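Long-range contacts in amidohydrolase (Mycoplasma synoviae, PDB 3OVG), which hydrolyses phosphorylated furanose lactones such as D-xylono-1,4-lactone 5-phosphate, opening the lactone ring at a site that holds two zinc ions: residues T23-F29 / T65-D70; S51-K56 / E83-V88; P71-D77 / M97-H102; C183-T189 / K211-L217. One frame throughout, in Å; residues are numbered along the deposited sequence.

How the contacts relate
Read from the N terminus, the four contacts tie together parts of one TIM-barrel fold of the phosphotriesterase family. Contact 1 pairs the strands 22-25 and 63-68 and so closes the loop that contains helix 48-60. Contact 2 crosses it: its first segment lies inside that loop and its second beyond it, packing helix 48-60 against helix 78-88 on the outside of the barrel. Contact 3 follows contact 1, crosses contact 2 and closes the loop holding helix 78-88, joining the loops after strands 63-68 and 94-97. Contact 4 comes later, pairing strands 185-190 and 212-215 and closing the loop of helix 195-205. Contacts 1 and 4 meet at the metal centre, where a water is shared by both zinc ions.

Contact 1 of 4, residues T23-F29 / T65-D70; sequences TDCHDHF and TIVTMD. With ZN (zinc ion), chain G.
Parallel pairing of neighbouring barrel strands, broken by a beta bulge where the chain reaches the metal centre, joins Thr23-Phe29 to Thr65-Asp70 deep in the TIM barrel. Asp24 N donates to Thr65 O at 2.9 Å and Asp24 O accepts from Val67 N. The register then slips by one residue, and Asp27 takes over: its N reaches Val67 O, and its O receives Met69 N. The corner at His26 turns that imidazole out of the strand pair and toward the metal. With CG anti to the backbone N (chi1 -179°), the ring lies under the selenomethionine Met69, whose CB sits 3.8 Å from the ring centroid, 11° off the normal, in a CH-pi contact. His26 NE2 binds the zinc ion at 2.4 Å, while ND1 is hydrogen-bonded to Ser215 OG. His28 NE2 supplies a second ligand at 2.3 Å, and two waters, Asp274 and the carbamate of the modified Lys155 complete the site. The other ring nitrogen, ND1, donates to Asp70 OD2 at 2.6 Å; the oxygen lies close to the ring plane, but the nitrogen approaches from above the carboxylate plane. Asp70 OD1 is tied through a water to Phe29 N. Farther from the metal, Ile66 CD1 meets the edge of the Phe29 ring at CZ, 3.6 Å away. Asp70 is thus a second-shell residue: its bond and the zinc grip the two ring nitrogens of His28 and together fix its rotation; with ND1 donating, NE2 keeps its lone pair for the metal, and the imidazole probably becomes a stronger electron donor to zinc.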
# COMPACT_ATOMS: atom_id res chain seq x y z
N THR A 23 -18.76 27.53 -25.06
CA THR A 23 -17.63 27.48 -24.15
C THR A 23 -17.71 26.32 -23.18
O THR A 23 -18.70 26.12 -22.48
CB THR A 23 -17.50 28.80 -23.32
OG1 THR A 23 -17.47 29.93 -24.21
CG2 THR A 23 -16.24 28.78 -22.44
N ASP A 24 -16.61 25.58 -23.15
CA ASP A 24 -16.38 24.51 -22.22
C ASP A 24 -15.71 25.21 -21.04
O ASP A 24 -14.57 25.67 -21.18
CB ASP A 24 -15.43 23.54 -22.91
CG ASP A 24 -14.85 22.50 -21.99
OD1 ASP A 24 -15.12 22.50 -20.76
OD2 ASP A 24 -14.12 21.66 -22.55
N CYS A 25 -16.40 25.28 -19.90
CA CYS A 25 -15.98 26.17 -18.81
C CYS A 25 -14.97 25.60 -17.82
O CYS A 25 -14.55 26.31 -16.91
CB CYS A 25 -17.20 26.72 -18.05
SG CYS A 25 -18.11 27.95 -19.05
N HIS A 26 -14.55 24.35 -18.02
CA HIS A 26 -13.58 23.74 -17.13
C HIS A 26 -13.00 22.49 -17.78
O HIS A 26 -13.67 21.48 -17.89
CB HIS A 26 -14.22 23.43 -15.77
CG HIS A 26 -13.30 22.82 -14.77
ND1 HIS A 26 -13.43 23.04 -13.41
CD2 HIS A 26 -12.24 21.99 -14.93
CE1 HIS A 26 -12.50 22.35 -12.77
NE2 HIS A 26 -11.76 21.70 -13.67
N ASP A 27 -11.75 22.58 -18.23
CA ASP A 27 -11.15 21.46 -18.92
C ASP A 27 -9.64 21.55 -18.92
O ASP A 27 -9.07 22.45 -18.28
CB ASP A 27 -11.71 21.37 -20.35
CG ASP A 27 -12.05 19.95 -20.73
OD1 ASP A 27 -11.23 19.06 -20.41
OD2 ASP A 27 -13.12 19.71 -21.33
N HIS A 28 -8.98 20.64 -19.63
CA HIS A 28 -7.54 20.53 -19.53
C HIS A 28 -6.99 20.04 -20.82
O HIS A 28 -7.69 19.40 -21.57
CB HIS A 28 -7.14 19.55 -18.42
CG HIS A 28 -7.68 19.93 -17.09
ND1 HIS A 28 -7.03 20.81 -16.25
CD2 HIS A 28 -8.84 19.60 -16.47
CE1 HIS A 28 -7.76 21.00 -15.17
NE2 HIS A 28 -8.86 20.28 -15.28
N PHE A 29 -5.71 20.30 -21.05
CA PHE A 29 -5.00 19.66 -22.14
C PHE A 29 -3.63 19.23 -21.68
O PHE A 29 -3.26 18.06 -21.82
CB PHE A 29 -4.89 20.61 -23.34
CG PHE A 29 -6.18 20.77 -24.10
CD1 PHE A 29 -6.76 19.68 -24.74
CD2 PHE A 29 -6.79 22.00 -24.18
CE1 PHE A 29 -7.98 19.83 -25.46
CE2 PHE A 29 -8.00 22.16 -24.89
CZ PHE A 29 -8.58 21.07 -25.54
N THR A 65 -14.63 28.09 -27.31
CA THR A 65 -13.75 28.46 -26.22
C THR A 65 -13.54 27.36 -25.17
O THR A 65 -14.48 26.71 -24.74
CB THR A 65 -14.22 29.77 -25.54
OG1 THR A 65 -14.24 30.82 -26.51
CG2 THR A 65 -13.28 30.12 -24.41
N ILE A 66 -12.29 27.15 -24.77
CA ILE A 66 -12.03 26.25 -23.66
C ILE A 66 -11.28 26.95 -22.54
O ILE A 66 -10.24 27.55 -22.77
CB ILE A 66 -11.28 24.96 -24.13
CG1 ILE A 66 -12.20 24.14 -25.02
CG2 ILE A 66 -10.83 24.12 -22.94
CD1 ILE A 66 -11.51 23.09 -25.85
N VAL A 67 -11.85 26.92 -21.34
CA VAL A 67 -11.17 27.46 -20.16
C VAL A 67 -10.35 26.34 -19.46
O VAL A 67 -10.91 25.43 -18.84
CB VAL A 67 -12.17 28.06 -19.16
CG1 VAL A 67 -11.47 28.80 -18.02
CG2 VAL A 67 -13.16 29.00 -19.90
N THR A 68 -9.04 26.43 -19.52
CA THR A 68 -8.21 25.42 -18.90
C THR A 68 -7.94 25.78 -17.43
O THR A 68 -7.25 26.75 -17.13
CB THR A 68 -6.90 25.19 -19.69
OG1 THR A 68 -6.18 26.42 -19.79
CG2 THR A 68 -7.23 24.72 -21.12
N MSE A 69 -8.47 24.97 -16.52
CA MSE A 69 -8.48 25.33 -15.11
C MSE A 69 -7.28 24.80 -14.28
O MSE A 69 -7.46 24.14 -13.27
CB MSE A 69 -9.82 24.91 -14.47
CG MSE A 69 -11.05 25.72 -15.00
SE MSE A 69 -10.86 27.68 -14.73
CE MSE A 69 -10.09 27.73 -12.89
N ASP A 70 -6.06 25.09 -14.71
CA ASP A 70 -4.90 24.68 -13.93
C ASP A 70 -4.26 25.87 -13.20
O ASP A 70 -3.75 26.78 -13.84
CB ASP A 70 -3.89 24.05 -14.87
CG ASP A 70 -4.56 23.13 -15.91
OD1 ASP A 70 -4.88 23.63 -17.02
OD2 ASP A 70 -4.75 21.94 -15.59
ZN ZN G . -10.20 19.90 -13.47
O HOH W 1 -4.58 21.80 -18.96
O HOH W 2 -11.20 18.50 -11.86
O HOH W 3 -8.58 18.04 -13.05

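Contact 2 of 4, residues S51-K56 / E83-V88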
# COMPACT_ATOMS: atom_id res chain seq x y z
N SER A 51 -3.63 17.21 -28.09
CA SER A 51 -4.55 18.19 -27.51
C SER A 51 -5.19 19.02 -28.61
O SER A 51 -6.42 19.33 -28.59
CB SER A 51 -3.81 19.11 -26.53
OG SER A 51 -3.31 18.38 -25.43
N ILE A 52 -4.35 19.40 -29.57
CA ILE A 52 -4.79 20.17 -30.73
C ILE A 52 -5.82 19.39 -31.56
O ILE A 52 -6.84 19.94 -31.96
CB ILE A 52 -3.60 20.56 -31.58
CG1 ILE A 52 -2.69 21.54 -30.81
CG2 ILE A 52 -4.04 21.11 -32.91
CD1 ILE A 52 -1.39 21.90 -31.53
N LYS A 53 -5.56 18.11 -31.81
CA LYS A 53 -6.56 17.31 -32.53
C LYS A 53 -7.85 17.23 -31.73
O LYS A 53 -8.93 17.26 -32.29
CB LYS A 53 -6.05 15.89 -32.81
CG LYS A 53 -4.78 15.81 -33.68
CD LYS A 53 -4.18 14.39 -33.62
CE LYS A 53 -2.98 14.28 -34.56
NZ LYS A 53 -2.21 13.00 -34.41
N GLU A 54 -7.76 17.11 -30.41
CA GLU A 54 -8.99 17.09 -29.60
C GLU A 54 -9.73 18.42 -29.74
O GLU A 54 -10.95 18.46 -29.96
CB GLU A 54 -8.70 16.74 -28.12
CG GLU A 54 -9.91 16.27 -27.29
CD GLU A 54 -10.42 14.85 -27.66
OE1 GLU A 54 -9.84 14.18 -28.56
OE2 GLU A 54 -11.43 14.43 -27.07
N PHE A 55 -9.00 19.52 -29.60
CA PHE A 55 -9.59 20.85 -29.70
C PHE A 55 -10.33 21.03 -31.04
O PHE A 55 -11.45 21.56 -31.07
CB PHE A 55 -8.50 21.92 -29.55
CG PHE A 55 -9.00 23.24 -29.00
CD1 PHE A 55 -10.24 23.76 -29.38
CD2 PHE A 55 -8.24 23.95 -28.08
CE1 PHE A 55 -10.71 24.98 -28.88
CE2 PHE A 55 -8.69 25.19 -27.57
CZ PHE A 55 -9.94 25.69 -27.96
N LYS A 56 -9.70 20.57 -32.13
CA LYS A 56 -10.31 20.60 -33.48
C LYS A 56 -11.62 19.78 -33.55
O LYS A 56 -12.57 20.18 -34.23
CB LYS A 56 -9.31 20.10 -34.54
CG LYS A 56 -8.16 21.11 -34.80
CD LYS A 56 -7.08 20.56 -35.76
CE LYS A 56 -6.09 21.66 -36.21
NZ LYS A 56 -4.82 21.14 -36.87
N GLU A 83 1.01 26.96 -27.34
CA GLU A 83 1.14 26.28 -28.65
C GLU A 83 -0.24 25.79 -29.11
O GLU A 83 -0.57 25.87 -30.27
CB GLU A 83 2.04 25.05 -28.62
CG GLU A 83 3.54 25.28 -28.33
CD GLU A 83 4.32 23.97 -28.43
OE1 GLU A 83 4.34 23.39 -29.54
OE2 GLU A 83 4.87 23.51 -27.42
N ILE A 84 -1.02 25.25 -28.18
CA ILE A 84 -2.34 24.77 -28.52
C ILE A 84 -3.24 25.96 -28.96
O ILE A 84 -3.90 25.88 -29.98
CB ILE A 84 -2.98 23.98 -27.35
CG1 ILE A 84 -2.15 22.72 -27.03
CG2 ILE A 84 -4.42 23.66 -27.69
CD1 ILE A 84 -2.38 22.12 -25.64
N ALA A 85 -3.21 27.07 -28.22
CA ALA A 85 -4.04 28.22 -28.56
C ALA A 85 -3.72 28.75 -29.97
O ALA A 85 -4.61 29.04 -30.76
CB ALA A 85 -3.86 29.35 -27.49
N ASN A 86 -2.43 28.89 -30.26
CA ASN A 86 -1.99 29.43 -31.55
C ASN A 86 -2.34 28.50 -32.70
O ASN A 86 -2.60 28.95 -33.82
CB ASN A 86 -0.47 29.66 -31.53
CG ASN A 86 -0.11 30.99 -30.90
OD1 ASN A 86 -0.65 32.02 -31.27
ND2 ASN A 86 0.83 30.97 -29.97
N ALA A 87 -2.32 27.20 -32.43
CA ALA A 87 -2.66 26.21 -33.45
C ALA A 87 -4.15 26.28 -33.82
O ALA A 87 -4.54 25.93 -34.94
CB ALA A 87 -2.29 24.83 -32.98
N VAL A 88 -4.98 26.78 -32.91
CA VAL A 88 -6.39 26.82 -33.26
C VAL A 88 -6.98 28.22 -33.42
O VAL A 88 -8.18 28.34 -33.68
CB VAL A 88 -7.29 25.97 -32.29
CG1 VAL A 88 -6.80 24.53 -32.23
CG2 VAL A 88 -7.39 26.60 -30.88
O HOH W 4 -3.35 23.67 -36.56
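Ile52 and Ile84 meet where two neighbouring helices on the outside of the TIM barrel, 48-60 and 78-88, pack against each other. The short segments cross at -43° with their axes 9.7 Å apart, and aliphatic groups and one aromatic ring fill the contact. Phe55 can be followed outward from its backbone. Its CB lies 4.1 Å from Val88 CG1, and CG is about as near to both methyl groups of that valine. At CD2 the ring has Ile84 CG2 at its edge, 3.9 Å away, while CE2 and CZ pass beneath Val88 CG2. This methyl stands over the ring centre, 3.8 Å from the centroid, in a CH-pi contact. At the opposite corner CE1 packs on Ile66 CD1 of strand 63-68, and the ring also meets Phe29, in the loop after strand 22-25, which ties the helix to the barrel wall. Phe55 CG is anti to the backbone N (chi1 -153°), a setting that carries the ring toward the other helix. On the solvent side, a water accepts from Lys56 NZ and donates to Ala87 O. Two methyl contacts are tighter than usual: Ile84 CD1 presses on Ser51 CB, and Ile52 CD1 lies 3.4 Å from Ala87 CB.

Contact 3 of 4, residues P71-D77 / M97-H102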
# COMPACT_ATOMS: atom_id res chain seq x y z
N PRO A 71 -4.30 25.86 -11.87
CA PRO A 71 -3.63 26.98 -11.19
C PRO A 71 -2.12 26.77 -11.35
O PRO A 71 -1.66 25.68 -11.66
CB PRO A 71 -4.01 26.79 -9.72
CG PRO A 71 -4.50 25.33 -9.59
CD PRO A 71 -4.57 24.73 -10.98
N PRO A 72 -1.33 27.83 -11.14
CA PRO A 72 0.11 27.78 -11.47
C PRO A 72 0.83 26.54 -10.93
O PRO A 72 1.65 25.95 -11.63
CB PRO A 72 0.68 29.03 -10.78
CG PRO A 72 -0.48 29.85 -10.35
CD PRO A 72 -1.77 29.14 -10.65
N ASN A 73 0.56 26.18 -9.68
CA ASN A 73 1.39 25.18 -9.00
C ASN A 73 0.89 23.75 -9.17
O ASN A 73 1.50 22.84 -8.67
CB ASN A 73 1.48 25.49 -7.51
CG ASN A 73 2.06 26.88 -7.24
OD1 ASN A 73 3.20 27.19 -7.61
ND2 ASN A 73 1.27 27.72 -6.61
N VAL A 74 -0.22 23.58 -9.88
CA VAL A 74 -0.75 22.24 -10.08
C VAL A 74 -0.93 21.94 -11.58
O VAL A 74 -2.00 22.08 -12.13
CB VAL A 74 -2.03 22.04 -9.24
CG1 VAL A 74 -2.60 20.63 -9.41
CG2 VAL A 74 -1.71 22.27 -7.78
N GLY A 75 0.18 21.61 -12.24
CA GLY A 75 0.13 21.14 -13.62
C GLY A 75 0.16 22.13 -14.78
O GLY A 75 0.35 21.70 -15.92
N ARG A 76 0.02 23.42 -14.49
CA ARG A 76 -0.14 24.44 -15.52
C ARG A 76 1.11 24.54 -16.36
O ARG A 76 2.24 24.56 -15.82
CB ARG A 76 -0.46 25.81 -14.91
CG ARG A 76 -1.00 26.81 -15.92
CD ARG A 76 -1.23 28.23 -15.31
NE ARG A 76 0.04 28.91 -15.04
CZ ARG A 76 0.18 30.12 -14.51
NH1 ARG A 76 -0.90 30.83 -14.13
NH2 ARG A 76 1.43 30.62 -14.32
N ASP A 77 0.91 24.62 -17.67
CA ASP A 77 2.02 24.73 -18.61
C ASP A 77 1.68 25.85 -19.59
O ASP A 77 0.92 25.66 -20.55
CB ASP A 77 2.26 23.38 -19.30
CG ASP A 77 3.50 23.38 -20.20
OD1 ASP A 77 3.87 24.46 -20.71
OD2 ASP A 77 4.08 22.29 -20.43
N MSE A 97 -6.74 30.92 -19.58
CA MSE A 97 -5.98 30.19 -18.58
C MSE A 97 -6.20 30.78 -17.20
O MSE A 97 -6.73 31.89 -17.09
CB MSE A 97 -4.49 30.17 -18.96
CG MSE A 97 -4.21 29.23 -20.15
SE MSE A 97 -2.25 29.20 -20.43
CE MSE A 97 -1.71 27.91 -19.03
N SER A 98 -5.74 30.08 -16.16
CA SER A 98 -6.10 30.44 -14.79
C SER A 98 -4.94 30.84 -13.94
O SER A 98 -3.82 30.30 -14.08
CB SER A 98 -6.82 29.29 -14.12
OG SER A 98 -7.29 29.66 -12.83
N THR A 99 -5.19 31.76 -13.01
CA THR A 99 -4.23 31.92 -11.91
C THR A 99 -4.82 31.33 -10.60
O THR A 99 -5.76 30.56 -10.62
CB THR A 99 -3.72 33.40 -11.75
OG1 THR A 99 -2.71 33.45 -10.74
CG2 THR A 99 -4.85 34.38 -11.36
N GLY A 100 -4.22 31.63 -9.46
CA GLY A 100 -4.77 31.12 -8.21
C GLY A 100 -4.28 29.77 -7.70
O GLY A 100 -3.15 29.37 -7.92
N PHE A 101 -5.17 29.05 -7.02
CA PHE A 101 -4.79 27.89 -6.21
C PHE A 101 -5.76 26.73 -6.33
O PHE A 101 -6.95 26.94 -6.57
CB PHE A 101 -4.73 28.32 -4.77
CG PHE A 101 -3.62 29.27 -4.51
CD1 PHE A 101 -2.34 28.78 -4.26
CD2 PHE A 101 -3.82 30.62 -4.61
CE1 PHE A 101 -1.29 29.66 -4.05
CE2 PHE A 101 -2.75 31.51 -4.40
CZ PHE A 101 -1.50 31.02 -4.12
N HIS A 102 -5.24 25.52 -6.15
CA HIS A 102 -6.08 24.33 -6.02
C HIS A 102 -6.47 24.13 -4.55
O HIS A 102 -6.24 25.02 -3.72
CB HIS A 102 -5.32 23.11 -6.52
CG HIS A 102 -6.18 22.20 -7.33
ND1 HIS A 102 -7.38 21.71 -6.86
CD2 HIS A 102 -6.02 21.69 -8.57
CE1 HIS A 102 -7.92 20.94 -7.79
NE2 HIS A 102 -7.12 20.91 -8.84
O HOH W 5 -1.23 27.43 -7.46
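Ser98 O lies at the edge of the Arg76 guanidinium, across the contact, while the CA of Pro72 stands over one face, offset toward its rim. NH1 donates to that carbonyl at 3.0 Å, with an N-H...O angle of 158° and the oxygen nearly in the guanidinium plane. The bend at chi3 (72°) of an otherwise extended side chain turns the group to this edge-on bond. NH1 also forms a salt bridge with Glu129, which in turn accepts a hydrogen bond from Thr99 OG1, so the charge is held between a main-chain carbonyl and a carboxylate. Nearer the backbone, the terminal methyl of the selenomethionine Met97 lies against Arg76 CG.

The His102 ring is met obliquely by Val74, whose CG1 comes within 3.7 Å of CD2. Its further neighbours are Phe106 and the zinc ligand His188, both edge-to-face with it. The prolines lie along the opposing backbone: Pro71 CB is 3.3 Å from Gly100 O, and Pro72 CD is nearer still. Gly100 O accepts from a water whose own oxygen, 3.1 Å from Asn73 N, accepts from that nitrogen.

Asn73 belongs to a type I turn from Pro71 to Val74, closed by Val74 N bonding to Pro71 O. Both segments are loops after successive strands, at the C-terminal end of the TIM barrel, where the phosphotriesterase family carries its metal site.

Contact 4 of 4, residues C183-T189 / K211-L217. With ZN (zinc ion), chain H.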
# COMPACT_ATOMS: atom_id res chain seq x y z
N CYS A 183 -11.70 40.14 -12.78
CA CYS A 183 -11.70 38.80 -13.39
C CYS A 183 -12.73 37.80 -12.82
O CYS A 183 -13.14 37.91 -11.66
CB CYS A 183 -10.30 38.18 -13.34
SG CYS A 183 -9.79 37.59 -11.70
N PRO A 184 -13.16 36.82 -13.63
CA PRO A 184 -14.01 35.75 -13.11
C PRO A 184 -13.27 34.83 -12.14
O PRO A 184 -12.03 34.90 -11.99
CB PRO A 184 -14.42 34.96 -14.36
CG PRO A 184 -13.68 35.53 -15.52
CD PRO A 184 -12.85 36.69 -15.07
N ILE A 185 -14.05 34.00 -11.45
CA ILE A 185 -13.59 33.10 -10.41
C ILE A 185 -14.21 31.75 -10.75
O ILE A 185 -15.39 31.69 -11.11
CB ILE A 185 -14.12 33.56 -9.02
CG1 ILE A 185 -13.49 34.91 -8.60
CG2 ILE A 185 -13.91 32.52 -7.96
CD1 ILE A 185 -14.11 35.50 -7.36
N LEU A 186 -13.43 30.68 -10.68
CA LEU A 186 -14.04 29.35 -10.62
C LEU A 186 -13.48 28.55 -9.44
O LEU A 186 -12.25 28.47 -9.24
CB LEU A 186 -13.87 28.59 -11.94
CG LEU A 186 -14.48 27.16 -11.99
CD1 LEU A 186 -15.04 26.78 -13.38
CD2 LEU A 186 -13.46 26.10 -11.53
N VAL A 187 -14.37 27.98 -8.64
CA VAL A 187 -13.96 27.16 -7.49
C VAL A 187 -14.23 25.66 -7.65
O VAL A 187 -15.35 25.26 -7.99
CB VAL A 187 -14.59 27.67 -6.18
CG1 VAL A 187 -13.96 26.92 -4.96
CG2 VAL A 187 -14.34 29.19 -6.03
N HIS A 188 -13.18 24.83 -7.45
CA HIS A 188 -13.28 23.37 -7.37
C HIS A 188 -13.85 22.99 -6.01
O HIS A 188 -13.24 23.32 -4.99
CB HIS A 188 -11.88 22.72 -7.56
CG HIS A 188 -11.71 21.39 -6.87
ND1 HIS A 188 -11.54 20.20 -7.56
CD2 HIS A 188 -11.67 21.05 -5.56
CE1 HIS A 188 -11.42 19.19 -6.71
NE2 HIS A 188 -11.48 19.69 -5.48
N THR A 189 -15.00 22.32 -5.95
CA THR A 189 -15.42 21.72 -4.68
C THR A 189 -15.10 20.23 -4.76
O THR A 189 -14.99 19.69 -5.87
CB THR A 189 -16.92 21.93 -4.39
OG1 THR A 189 -17.70 21.30 -5.41
CG2 THR A 189 -17.24 23.43 -4.36
N LYS A 211 -19.68 36.82 -11.16
CA LYS A 211 -18.35 36.42 -11.67
C LYS A 211 -17.92 35.02 -11.19
O LYS A 211 -16.80 34.54 -11.51
CB LYS A 211 -17.29 37.41 -11.21
CG LYS A 211 -17.40 38.82 -11.74
CD LYS A 211 -17.21 38.88 -13.27
CE LYS A 211 -18.56 38.74 -14.01
NZ LYS A 211 -18.51 39.39 -15.34
N ILE A 212 -18.81 34.36 -10.44
CA ILE A 212 -18.44 33.15 -9.73
C ILE A 212 -19.03 31.90 -10.34
O ILE A 212 -20.26 31.76 -10.43
CB ILE A 212 -18.92 33.20 -8.24
CG1 ILE A 212 -18.39 34.45 -7.53
CG2 ILE A 212 -18.62 31.84 -7.50
CD1 ILE A 212 -18.76 34.49 -6.03
N GLN A 213 -18.16 30.98 -10.72
CA GLN A 213 -18.58 29.61 -10.99
C GLN A 213 -18.10 28.63 -9.91
O GLN A 213 -16.96 28.75 -9.38
CB GLN A 213 -18.02 29.14 -12.32
CG GLN A 213 -18.72 29.70 -13.55
CD GLN A 213 -17.99 29.31 -14.81
OE1 GLN A 213 -16.99 29.94 -15.17
NE2 GLN A 213 -18.48 28.26 -15.50
N ILE A 214 -18.97 27.67 -9.60
CA ILE A 214 -18.59 26.61 -8.69
C ILE A 214 -18.65 25.25 -9.39
O ILE A 214 -19.71 24.84 -9.87
CB ILE A 214 -19.44 26.60 -7.41
CG1 ILE A 214 -19.33 27.94 -6.68
CG2 ILE A 214 -18.96 25.47 -6.48
CD1 ILE A 214 -20.01 27.93 -5.32
N SER A 215 -17.52 24.55 -9.44
CA SER A 215 -17.42 23.30 -10.22
C SER A 215 -17.69 22.06 -9.37
O SER A 215 -17.58 22.10 -8.14
CB SER A 215 -16.01 23.18 -10.86
OG SER A 215 -16.02 23.61 -12.21
N HIS A 216 -18.02 20.96 -10.07
CA HIS A 216 -18.19 19.59 -9.53
C HIS A 216 -19.44 19.30 -8.68
O HIS A 216 -19.49 18.27 -8.00
CB HIS A 216 -16.96 19.12 -8.78
CG HIS A 216 -15.68 19.44 -9.48
ND1 HIS A 216 -15.49 19.21 -10.82
CD2 HIS A 216 -14.54 20.00 -9.02
CE1 HIS A 216 -14.29 19.63 -11.17
NE2 HIS A 216 -13.69 20.10 -10.09
N LEU A 217 -20.46 20.13 -8.77
CA LEU A 217 -21.64 19.84 -7.99
C LEU A 217 -22.26 18.54 -8.51
O LEU A 217 -23.03 17.91 -7.81
CB LEU A 217 -22.66 20.98 -8.08
CG LEU A 217 -22.50 22.11 -7.06
CD1 LEU A 217 -22.81 21.58 -5.64
CD2 LEU A 217 -21.13 22.74 -7.14
ZN ZN H . -11.30 20.12 -9.98
O HOH W 2 -11.20 18.50 -11.86
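His188 and His216 come together on one zinc ion in a beta-alpha-beta unit of the TIM barrel, His188 near the C-terminal end of strand 185-190 and His216 just past the end of strand 212-215. ND1 of His188 and NE2 of His216 bind the metal at 2.4 Å each; the carbamate of carboxylated Lys155 and a water shared with the other zinc are also ligands. The two nitrogens stand 3.3 Å apart because they share the metal, not through a hydrogen bond, and their ring planes are turned 76° against each other. Around them, His216 ND1 is hydrogen-bonded to Asp240, and Ser215 CB lies over one face of the His216 ring. At the ring's edge, near its plane, Thr189 O approaches CD2 to 3.2 Å.

Farther out, the parallel pairing sets His188 opposite Ser215 and so brings His216, the next residue, to the same metal. Val187 N donates to Gln213 O, and Ser215 N to Val187 O at 2.7 Å, nearly straight at 173°. Two more such bonds link Ile185 to Lys211 and Gln213. Leu186, Gln213 and Ser215 share one face; both leucine methyls lie close to Ser215 OG, whose polar partner is His26 of the other metal site. On the opposite face are Ile185, Val187, Ile212 and Ile214; Val187 and Ile212 touch helix 195-205, which links the two strands. Thr189 OG1, set between the backbone N and the carbonyl carbon (chi1 62°), donates to Ser215 O at 2.8 Å, while its CG2 presses to 3.4 Å from Ile214 CG2.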